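Glyco_hydro_cc domain-containing protein (Trichoderma gamsii, PDB 6UBD) binds oligosaccharides, probably of the beta-1,3-glucan type, and belongs to glycoside hydrolase family 128 (subgroup VII). Local coordinates at residues Met146-Asn159 with Gln183-Lys195. Sequence-based numbering, arbitrary orientation.
Sequences MCRQKDESWLKQFN and QADIDYYWNTYQK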
ATOM      1  N   MET A 146      -5.217   7.123   2.326  1.00  8.24           N
ATOM      2  CA  MET A 146      -5.329   8.207   3.324  1.00  9.73           C
ATOM      3  C   MET A 146      -4.520   7.949   4.612  1.00  9.45           C
ATOM      4  O   MET A 146      -4.634   6.887   5.291  1.00 10.17           O
ATOM      5  CB  MET A 146      -6.800   8.342   3.751  1.00 10.28           C
ATOM      6  CG  MET A 146      -7.727   8.720   2.582  1.00 12.72           C
ATOM      7  SD  MET A 146      -7.288  10.256   1.696  1.00  9.65           S
ATOM      8  CE  MET A 146      -6.596   9.557   0.182  1.00  8.77           C
ATOM      9  N   CYS A 147      -3.790   8.945   5.063  1.00  9.24           N
ATOM     10  CA  CYS A 147      -3.112   8.854   6.397  1.00  9.12           C
ATOM     11  C   CYS A 147      -4.120   8.938   7.527  1.00  8.11           C
ATOM     12  O   CYS A 147      -3.818   8.450   8.632  1.00  8.62           O
ATOM     13  CB  CYS A 147      -1.999   9.899   6.550  1.00  9.99           C
ATOM     14  SG  CYS A 147      -2.606  11.596   6.744  1.00  9.63           S
ATOM     15  N   ARG A 148      -5.290   9.513   7.322  1.00  7.93           N
ATOM     16  CA  ARG A 148      -6.275   9.643   8.401  1.00  7.22           C
ATOM     17  C   ARG A 148      -7.034   8.314   8.618  1.00  8.37           C
ATOM     18  O   ARG A 148      -7.871   8.273   9.555  1.00  7.85           O
ATOM     19  CB  ARG A 148      -7.305  10.782   8.152  1.00  7.75           C
ATOM     20  CG  ARG A 148      -6.862  12.212   8.399  1.00  9.22           C
ATOM     21  CD  ARG A 148      -6.862  12.527   9.862  1.00  9.36           C
ATOM     22  NE  ARG A 148      -6.522  13.879  10.142  1.00 10.18           N
ATOM     23  CZ  ARG A 148      -6.325  14.360  11.343  1.00 12.36           C
ATOM     24  NH1 ARG A 148      -6.408  13.598  12.415  1.00 13.98           N
ATOM     25  NH2 ARG A 148      -6.047  15.648  11.500  1.00 14.79           N
ATOM     26  N   GLN A 149      -6.781   7.286   7.824  1.00  7.66           N
ATOM     27  CA  GLN A 149      -7.370   5.938   8.125  1.00  7.91           C
ATOM     28  C   GLN A 149      -8.893   6.055   8.190  1.00  7.74           C
ATOM     29  O   GLN A 149      -9.486   6.782   7.288  1.00  8.49           O
ATOM     30  CB  GLN A 149      -6.758   5.305   9.363  1.00  8.70           C
ATOM     31  CG  GLN A 149      -5.233   5.169   9.291  1.00  8.32           C
ATOM     32  CD  GLN A 149      -4.704   4.304  10.419  1.00  8.28           C
ATOM     33  OE1 GLN A 149      -5.011   3.085  10.514  1.00  8.00           O
ATOM     34  NE2 GLN A 149      -3.914   4.875  11.339  1.00  9.04           N
ATOM     35  N   LYS A 150      -9.584   5.483   9.139  1.00  7.84           N
ATOM     36  CA  LYS A 150     -11.065   5.553   9.205  1.00  8.44           C
ATOM     37  C   LYS A 150     -11.597   6.979   9.511  1.00  7.56           C
ATOM     38  O   LYS A 150     -12.833   7.153   9.324  1.00  9.38           O
ATOM     39  CB  LYS A 150     -11.622   4.578  10.220  1.00  9.19           C
ATOM     40  CG  LYS A 150     -11.315   4.955  11.672  1.00 11.06           C
ATOM     41  CD  LYS A 150     -11.806   4.000  12.778  1.00 16.41           C
ATOM     42  CE  LYS A 150     -11.693   4.549  14.232  1.00 22.35           C
ATOM     43  NZ  LYS A 150     -12.299   5.930  14.501  1.00 25.03           N
ATOM     44  N   ASP A 151     -10.731   7.917   9.886  1.00  7.97           N
ATOM     45  CA  ASP A 151     -11.173   9.302  10.152  1.00  7.72           C
ATOM     46  C   ASP A 151     -11.068  10.196   8.901  1.00  7.67           C
ATOM     47  O   ASP A 151     -11.231  11.438   9.060  1.00  7.31           O
ATOM     48  CB  ASP A 151     -10.364   9.833  11.343  1.00  8.24           C
ATOM     49  CG  ASP A 151     -10.495   9.049  12.638  1.00 10.41           C
ATOM     50  OD1 ASP A 151     -11.593   8.504  12.861  1.00  9.99           O
ATOM     51  OD2 ASP A 151      -9.486   8.981  13.351  1.00 16.72           O
ATOM     52  N   GLU A 152     -10.773   9.674   7.722  1.00  7.76           N
ATOM     53  CA  GLU A 152     -10.575  10.494   6.532  1.00  7.84           C
ATOM     54  C   GLU A 152     -11.837  11.306   6.152  1.00  8.58           C
ATOM     55  O   GLU A 152     -12.946  10.828   6.256  1.00  9.77           O
ATOM     56  CB  GLU A 152     -10.158   9.611   5.354  1.00  8.51           C
ATOM     57  CG  GLU A 152     -11.239   8.686   4.844  1.00  9.36           C
ATOM     58  CD  GLU A 152     -12.218   9.261   3.804  1.00  8.53           C
ATOM     59  OE1 GLU A 152     -11.903  10.340   3.181  1.00  8.48           O
ATOM     60  OE2 GLU A 152     -13.284   8.625   3.618  1.00  9.15           O
ATOM     61  N   SER A 153     -11.511  12.478   5.583  1.00  7.51           N
ATOM     62  CA  SER A 153     -12.478  13.282   4.787  1.00  7.90           C
ATOM     63  C   SER A 153     -11.956  13.542   3.371  1.00  8.76           C
ATOM     64  O   SER A 153     -12.788  13.949   2.519  1.00  8.62           O
ATOM     65  CB  SER A 153     -12.885  14.522   5.504  1.00  8.50           C
ATOM     66  OG  SER A 153     -11.744  15.379   5.679  1.00  9.26           O
ATOM     67  N   TRP A 154     -10.684  13.437   3.055  1.00  8.06           N
ATOM     68  CA  TRP A 154     -10.167  13.808   1.710  1.00  7.44           C
ATOM     69  C   TRP A 154     -10.758  12.878   0.636  1.00  8.29           C
ATOM     70  O   TRP A 154     -11.140  13.391  -0.439  1.00  8.06           O
ATOM     71  CB  TRP A 154      -8.595  13.778   1.807  1.00  7.06           C
ATOM     72  CG  TRP A 154      -7.840  14.303   0.619  1.00  7.70           C
ATOM     73  CD1 TRP A 154      -7.121  15.469   0.618  1.00  8.02           C
ATOM     74  CD2 TRP A 154      -7.623  13.700  -0.679  1.00  7.45           C
ATOM     75  NE1 TRP A 154      -6.488  15.650  -0.592  1.00  7.48           N
ATOM     76  CE2 TRP A 154      -6.783  14.589  -1.391  1.00  7.82           C
ATOM     77  CE3 TRP A 154      -8.009  12.514  -1.335  1.00  7.01           C
ATOM     78  CZ2 TRP A 154      -6.400  14.372  -2.717  1.00  8.72           C
ATOM     79  CZ3 TRP A 154      -7.637  12.278  -2.644  1.00  7.71           C
ATOM     80  CH2 TRP A 154      -6.818  13.205  -3.318  1.00  8.85           C
ATOM     81  N   LEU A 155     -10.692  11.542   0.848  1.00  8.04           N
ATOM     82  CA  LEU A 155     -11.131  10.603  -0.191  1.00  8.80           C
ATOM     83  C   LEU A 155     -12.654  10.758  -0.355  1.00  8.34           C
ATOM     84  O   LEU A 155     -13.139  10.583  -1.476  1.00  8.35           O
ATOM     85  CB  LEU A 155     -10.724   9.177   0.200  1.00  9.25           C
ATOM     86  CG  LEU A 155     -10.872   8.156  -0.941  1.00  7.89           C
ATOM     87  CD1 LEU A 155      -9.945   8.484  -2.122  1.00  8.40           C
ATOM     88  CD2 LEU A 155     -10.593   6.759  -0.453  1.00  8.66           C
ATOM     89  N   LYS A 156     -13.366  11.084   0.676  1.00  7.82           N
ATOM     90  CA  LYS A 156     -14.842  11.235   0.548  1.00  9.54           C
ATOM     91  C   LYS A 156     -15.183  12.385  -0.402  1.00  8.64           C
ATOM     92  O   LYS A 156     -16.092  12.227  -1.264  1.00  8.80           O
ATOM     93  CB  LYS A 156     -15.451  11.416   1.955  1.00 11.49           C
ATOM     94  CG  LYS A 156     -16.958  11.453   1.917  1.00 15.63           C
ATOM     95  CD  LYS A 156     -17.574  11.332   3.249  1.00 22.40           C
ATOM     96  CE  LYS A 156     -17.355   9.934   3.760  1.00 25.99           C
ATOM     97  NZ  LYS A 156     -17.909   9.759   5.126  1.00 27.34           N
ATOM     98  N   GLN A 157     -14.415  13.468  -0.289  1.00  9.16           N
ATOM     99  CA  GLN A 157     -14.597  14.643  -1.160  1.00  9.11           C
ATOM    100  C   GLN A 157     -14.096  14.300  -2.575  1.00  8.37           C
ATOM    101  O   GLN A 157     -14.804  14.627  -3.580  1.00  8.88           O
ATOM    102  CB  GLN A 157     -13.890  15.817  -0.496  1.00  7.99           C
ATOM    103  CG  GLN A 157     -14.110  17.129  -1.271  1.00  8.91           C
ATOM    104  CD  GLN A 157     -15.545  17.615  -1.173  1.00  9.17           C
ATOM    105  OE1 GLN A 157     -16.227  17.416  -0.165  1.00 10.71           O
ATOM    106  NE2 GLN A 157     -16.023  18.295  -2.196  1.00 12.00           N
ATOM    107  N   PHE A 158     -12.940  13.640  -2.712  1.00  8.54           N
ATOM    108  CA  PHE A 158     -12.370  13.283  -4.035  1.00  9.07           C
ATOM    109  C   PHE A 158     -13.378  12.412  -4.779  1.00  7.82           C
ATOM    110  O   PHE A 158     -13.576  12.576  -5.990  1.00  8.22           O
ATOM    111  CB  PHE A 158     -11.041  12.538  -3.762  1.00  8.69           C
ATOM    112  CG  PHE A 158     -10.301  12.058  -4.988  1.00  7.35           C
ATOM    113  CD1 PHE A 158      -9.560  12.917  -5.776  1.00  7.45           C
ATOM    114  CD2 PHE A 158     -10.301  10.722  -5.341  1.00  7.69           C
ATOM    115  CE1 PHE A 158      -8.851  12.460  -6.871  1.00  8.32           C
ATOM    116  CE2 PHE A 158      -9.573  10.246  -6.425  1.00  8.00           C
ATOM    117  CZ  PHE A 158      -8.861  11.134  -7.224  1.00  8.22           C
ATOM    118  N   ASN A 159     -13.994  11.454  -4.100  1.00  8.51           N
ATOM    119  CA  ASN A 159     -14.942  10.475  -4.697  1.00  8.82           C
ATOM    120  C   ASN A 159     -16.202  11.167  -5.245  1.00  8.92           C
ATOM    121  O   ASN A 159     -16.864  10.546  -6.101  1.00  9.95           O
ATOM    122  CB  ASN A 159     -15.351   9.454  -3.643  1.00  8.80           C
ATOM    123  CG  ASN A 159     -16.223   8.344  -4.183  1.00  8.40           C
ATOM    124  OD1 ASN A 159     -15.801   7.666  -5.131  1.00  8.37           O
ATOM    125  ND2 ASN A 159     -17.349   8.067  -3.526  1.00 10.57           N
ATOM    126  N   GLN A 183      -9.896  -3.935  12.207  1.00  8.79           N
ATOM    127  CA  GLN A 183     -11.257  -4.262  11.718  1.00  8.92           C
ATOM    128  C   GLN A 183     -12.026  -2.970  11.494  1.00  8.92           C
ATOM    129  O   GLN A 183     -12.836  -2.888  10.551  1.00 10.11           O
ATOM    130  CB  GLN A 183     -12.020  -5.201  12.662  1.00  8.52           C
ATOM    131  CG  GLN A 183     -13.341  -5.745  12.128  1.00  9.66           C
ATOM    132  CD  GLN A 183     -13.157  -6.634  10.915  1.00  9.23           C
ATOM    133  OE1 GLN A 183     -12.316  -7.547  10.975  1.00  9.95           O
ATOM    134  NE2 GLN A 183     -13.898  -6.385   9.836  1.00 10.86           N
ATOM    135  N   ALA A 184     -11.854  -1.962  12.323  1.00  9.40           N
ATOM    136  CA  ALA A 184     -12.625  -0.711  12.179  1.00  8.94           C
ATOM    137  C   ALA A 184     -12.208   0.007  10.885  1.00  9.82           C
ATOM    138  O   ALA A 184     -13.052   0.644  10.165  1.00  9.65           O
ATOM    139  CB  ALA A 184     -12.389   0.175  13.365  1.00  9.50           C
ATOM    140  N   ASP A 185     -10.943  -0.054  10.497  1.00  9.70           N
ATOM    141  CA  ASP A 185     -10.491   0.515   9.210  1.00  8.48           C
ATOM    142  C   ASP A 185     -11.119  -0.259   8.061  1.00  8.07           C
ATOM    143  O   ASP A 185     -11.641   0.375   7.070  1.00  9.04           O
ATOM    144  CB  ASP A 185      -8.970   0.448   9.071  1.00  9.34           C
ATOM    145  CG  ASP A 185      -8.166   1.529   9.794  1.00  9.24           C
ATOM    146  OD1 ASP A 185      -8.770   2.533  10.294  1.00  8.90           O
ATOM    147  OD2 ASP A 185      -6.869   1.400   9.821  1.00  8.56           O
ATOM    148  N   ILE A 186     -11.071  -1.582   8.095  1.00  8.13           N
ATOM    149  CA  ILE A 186     -11.677  -2.387   6.995  1.00  8.65           C
ATOM    150  C   ILE A 186     -13.170  -2.049   6.852  1.00  8.73           C
ATOM    151  O   ILE A 186     -13.670  -1.834   5.711  1.00  9.22           O
ATOM    152  CB  ILE A 186     -11.458  -3.886   7.285  1.00  9.03           C
ATOM    153  CG1 ILE A 186      -9.979  -4.286   7.102  1.00  9.34           C
ATOM    154  CG2 ILE A 186     -12.335  -4.764   6.418  1.00  8.61           C
ATOM    155  CD1 ILE A 186      -9.614  -5.633   7.668  1.00  9.12           C
ATOM    156  N   ASP A 187     -13.892  -2.060   7.941  1.00  8.50           N
ATOM    157  CA  ASP A 187     -15.353  -1.831   7.894  1.00  8.59           C
ATOM    158  C   ASP A 187     -15.680  -0.433   7.358  1.00  7.83           C
ATOM    159  O   ASP A 187     -16.609  -0.283   6.521  1.00  8.71           O
ATOM    160  CB  ASP A 187     -16.012  -2.063   9.251  1.00  8.84           C
ATOM    161  CG  ASP A 187     -15.985  -3.472   9.800  1.00 11.66           C
ATOM    162  OD1 ASP A 187     -15.879  -4.382   9.031  1.00 14.22           O
ATOM    163  OD2 ASP A 187     -16.157  -3.648  11.048  1.00 20.56           O
ATOM    164  N   TYR A 188     -14.939   0.577   7.809  1.00  8.40           N
ATOM    165  CA  TYR A 188     -15.165   1.945   7.305  1.00  8.49           C
ATOM    166  C   TYR A 188     -15.005   1.992   5.774  1.00  7.88           C
ATOM    167  O   TYR A 188     -15.882   2.541   5.069  1.00  8.19           O
ATOM    168  CB  TYR A 188     -14.224   2.964   7.954  1.00  8.82           C
ATOM    169  CG  TYR A 188     -14.388   4.349   7.378  1.00  8.35           C
ATOM    170  CD1 TYR A 188     -15.457   5.192   7.715  1.00  8.16           C
ATOM    171  CD2 TYR A 188     -13.543   4.787   6.352  1.00  8.01           C
ATOM    172  CE1 TYR A 188     -15.655   6.406   7.091  1.00  8.22           C
ATOM    173  CE2 TYR A 188     -13.775   5.994   5.714  1.00  8.57           C
ATOM    174  CZ  TYR A 188     -14.786   6.846   6.137  1.00  8.11           C
ATOM    175  OH  TYR A 188     -15.056   8.021   5.479  1.00  9.01           O
ATOM    176  N   TYR A 189     -13.914   1.430   5.237  1.00  8.39           N
ATOM    177  CA  TYR A 189     -13.616   1.594   3.808  1.00  8.12           C
ATOM    178  C   TYR A 189     -14.514   0.678   2.969  1.00  8.26           C
ATOM    179  O   TYR A 189     -14.907   1.118   1.852  1.00  7.73           O
ATOM    180  CB  TYR A 189     -12.115   1.456   3.505  1.00  8.36           C
ATOM    181  CG  TYR A 189     -11.305   2.690   3.826  1.00  8.60           C
ATOM    182  CD1 TYR A 189     -11.334   3.775   2.956  1.00  8.87           C
ATOM    183  CD2 TYR A 189     -10.586   2.799   5.027  1.00  8.66           C
ATOM    184  CE1 TYR A 189     -10.621   4.926   3.258  1.00  9.09           C
ATOM    185  CE2 TYR A 189      -9.891   3.942   5.358  1.00  8.39           C
ATOM    186  CZ  TYR A 189      -9.913   5.023   4.446  1.00  8.35           C
ATOM    187  OH  TYR A 189      -9.172   6.151   4.688  1.00  8.86           O
ATOM    188  N   TRP A 190     -14.936  -0.498   3.413  1.00  7.79           N
ATOM    189  CA  TRP A 190     -15.957  -1.303   2.692  1.00  8.16           C
ATOM    190  C   TRP A 190     -17.320  -0.594   2.737  1.00  8.00           C
ATOM    191  O   TRP A 190     -17.984  -0.434   1.708  1.00  9.29           O
ATOM    192  CB  TRP A 190     -16.054  -2.764   3.235  1.00  8.12           C
ATOM    193  CG  TRP A 190     -17.215  -3.457   2.578  1.00  8.46           C
ATOM    194  CD1 TRP A 190     -18.478  -3.693   3.089  1.00  9.35           C
ATOM    195  CD2 TRP A 190     -17.331  -3.784   1.185  1.00  8.81           C
ATOM    196  NE1 TRP A 190     -19.320  -4.222   2.143  1.00  9.65           N
ATOM    197  CE2 TRP A 190     -18.639  -4.280   0.953  1.00  9.47           C
ATOM    198  CE3 TRP A 190     -16.416  -3.776   0.146  1.00  8.29           C
ATOM    199  CZ2 TRP A 190     -19.058  -4.693  -0.307  1.00  9.52           C
ATOM    200  CZ3 TRP A 190     -16.806  -4.222  -1.102  1.00  9.24           C
ATOM    201  CH2 TRP A 190     -18.124  -4.640  -1.315  1.00 10.09           C
ATOM    202  N   ASN A 191     -17.755  -0.208   3.900  1.00  7.75           N
ATOM    203  CA  ASN A 191     -19.099   0.389   4.022  1.00  9.25           C
ATOM    204  C   ASN A 191     -19.228   1.690   3.210  1.00  9.04           C
ATOM    205  O   ASN A 191     -20.287   1.931   2.561  1.00 10.53           O
ATOM    206  CB  ASN A 191     -19.492   0.648   5.477  1.00 10.17           C
ATOM    207  CG  ASN A 191     -19.782  -0.577   6.298  1.00 14.76           C
ATOM    208  OD1 ASN A 191     -19.654  -0.514   7.516  1.00 16.95           O
ATOM    209  ND2 ASN A 191     -20.225  -1.636   5.654  1.00 15.74           N
ATOM    210  N   THR A 192     -18.154   2.504   3.223  1.00  8.74           N
ATOM    211  CA  THR A 192     -18.181   3.842   2.581  1.00  8.71           C
ATOM    212  C   THR A 192     -18.019   3.748   1.034  1.00  8.41           C
ATOM    213  O   THR A 192     -18.739   4.439   0.301  1.00 10.06           O
ATOM    214  CB  THR A 192     -17.129   4.755   3.215  1.00  9.97           C
ATOM    215  OG1 THR A 192     -17.361   4.855   4.637  1.00  8.56           O
ATOM    216  CG2 THR A 192     -17.225   6.138   2.596  1.00 11.98           C
ATOM    217  N   TYR A 193     -17.098   2.887   0.538  1.00  7.89           N
ATOM    218  CA  TYR A 193     -16.741   2.872  -0.908  1.00  8.68           C
ATOM    219  C   TYR A 193     -17.214   1.623  -1.635  1.00  8.77           C
ATOM    220  O   TYR A 193     -17.255   1.631  -2.873  1.00  9.21           O
ATOM    221  CB  TYR A 193     -15.272   3.243  -1.108  1.00  8.57           C
ATOM    222  CG  TYR A 193     -14.914   4.585  -0.514  1.00  9.05           C
ATOM    223  CD1 TYR A 193     -15.227   5.775  -1.189  1.00  8.68           C
ATOM    224  CD2 TYR A 193     -14.260   4.695   0.717  1.00  8.83           C
ATOM    225  CE1 TYR A 193     -14.977   7.007  -0.611  1.00  9.29           C
ATOM    226  CE2 TYR A 193     -13.994   5.932   1.294  1.00  8.18           C
ATOM    227  CZ  TYR A 193     -14.353   7.095   0.619  1.00  8.72           C
ATOM    228  OH  TYR A 193     -14.134   8.319   1.146  1.00  9.81           O
ATOM    229  N   GLN A 194     -17.459   0.516  -0.919  1.00  8.90           N
ATOM    230  CA  GLN A 194     -18.180  -0.619  -1.562  1.00  9.32           C
ATOM    231  C   GLN A 194     -17.354  -1.272  -2.694  1.00  9.04           C
ATOM    232  O   GLN A 194     -17.949  -1.859  -3.607  1.00  8.93           O
ATOM    233  CB  GLN A 194     -19.584  -0.165  -2.000  1.00  9.70           C
ATOM    234  CG  GLN A 194     -20.429   0.225  -0.781  1.00 10.03           C
ATOM    235  CD  GLN A 194     -21.230  -0.906  -0.174  1.00  8.96           C
ATOM    236  OE1 GLN A 194     -21.996  -1.620  -0.849  1.00 11.54           O
ATOM    237  NE2 GLN A 194     -21.027  -1.155   1.110  1.00 12.88           N
ATOM    238  N   LYS A 195     -16.017  -1.173  -2.604  1.00  9.11           N
ATOM    239  CA  LYS A 195     -15.075  -1.780  -3.539  1.00  8.34           C
ATOM    240  C   LYS A 195     -14.078  -2.645  -2.761  1.00  6.83           C
ATOM    241  O   LYS A 195     -13.774  -2.389  -1.596  1.00  8.00           O
ATOM    242  CB  LYS A 195     -14.365  -0.706  -4.369  1.00  7.91           C
ATOM    243  CG  LYS A 195     -15.310   0.060  -5.308  1.00  8.57           C
ATOM    244  CD  LYS A 195     -14.699   1.239  -6.063  1.00 10.49           C
ATOM    245  CE  LYS A 195     -15.646   1.898  -7.035  1.00 10.02           C
ATOM    246  NZ  LYS A 195     -15.063   3.130  -7.695  1.00  9.43           N
TER
HETATM  247  O   HOH W   1      -6.137   4.567   4.848  1.00  7.99           O
HETATM  248  O   HOH W   2     -18.707   7.211   5.575  1.00 21.56           O
HETATM  249  O   HOH W   3     -15.503   4.786  -5.425  1.00 11.01           O
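Lys150 packs against Tyr188, and Tyr193 against Leu155 and Asn159; Lys150, Tyr193 and Tyr188 together supply about two fifths of the 629 Å² buried between residues 146-159 and 183-195. Lys150 O stands above the centre of the Tyr188 ring, 3.5 Å from its plane, and the CB atoms of Lys150 and Tyr188 meet at 3.8 Å. The aliphatic chain of Lys150 continues past Asp185 to Ala184 CB. The Tyr193 ring receives Leu155 CD2 over one face, a CH-pi contact 4.2 Å from the centroid, while Thr192 CG2 lies over the opposite face and Asn159 ND2 sits at the edge.

Glu152 joins the two tyrosines: its OE2 accepts from Tyr193 OH at 2.6 Å and from Tyr188 OH at 2.6 Å, the hydroxyls arriving from opposite faces of the carboxylate, 36° and 43° out of its plane. With chi1 at 69°, CG lies between the backbone N and the carbonyl carbon, and the bend at chi2 turns the carboxylate to the amides at the N-terminal end of helix 154-159, where Lys156 N donates to the syn lone pair of Glu152 OE1. With an alanine here, both hydroxyls would probably lose their common acceptor and Lys156 N its carboxylate partner, and the rings would be freer to turn. Tyr189 OH makes a weak bond to Gln149 O at 2.7 Å, and its ring edge meets Leu155 CD2.

The turn and loop 149-152 make the close approach to helix 179-193, with Lys150 and Asp185 CA atoms 5.1 Å apart; the axes of helices 154-159 and 183-193, nearly parallel, come no closer than 12.0 Å. Tyr189 and Asp185 also touch strand 170-176, which with helix 179-193 and parallel strand 197-206 forms a beta-alpha-beta crossover, consistent with a (beta/alpha)8-type catalytic core. Trp154 and Phe158 pack on helix 120-136.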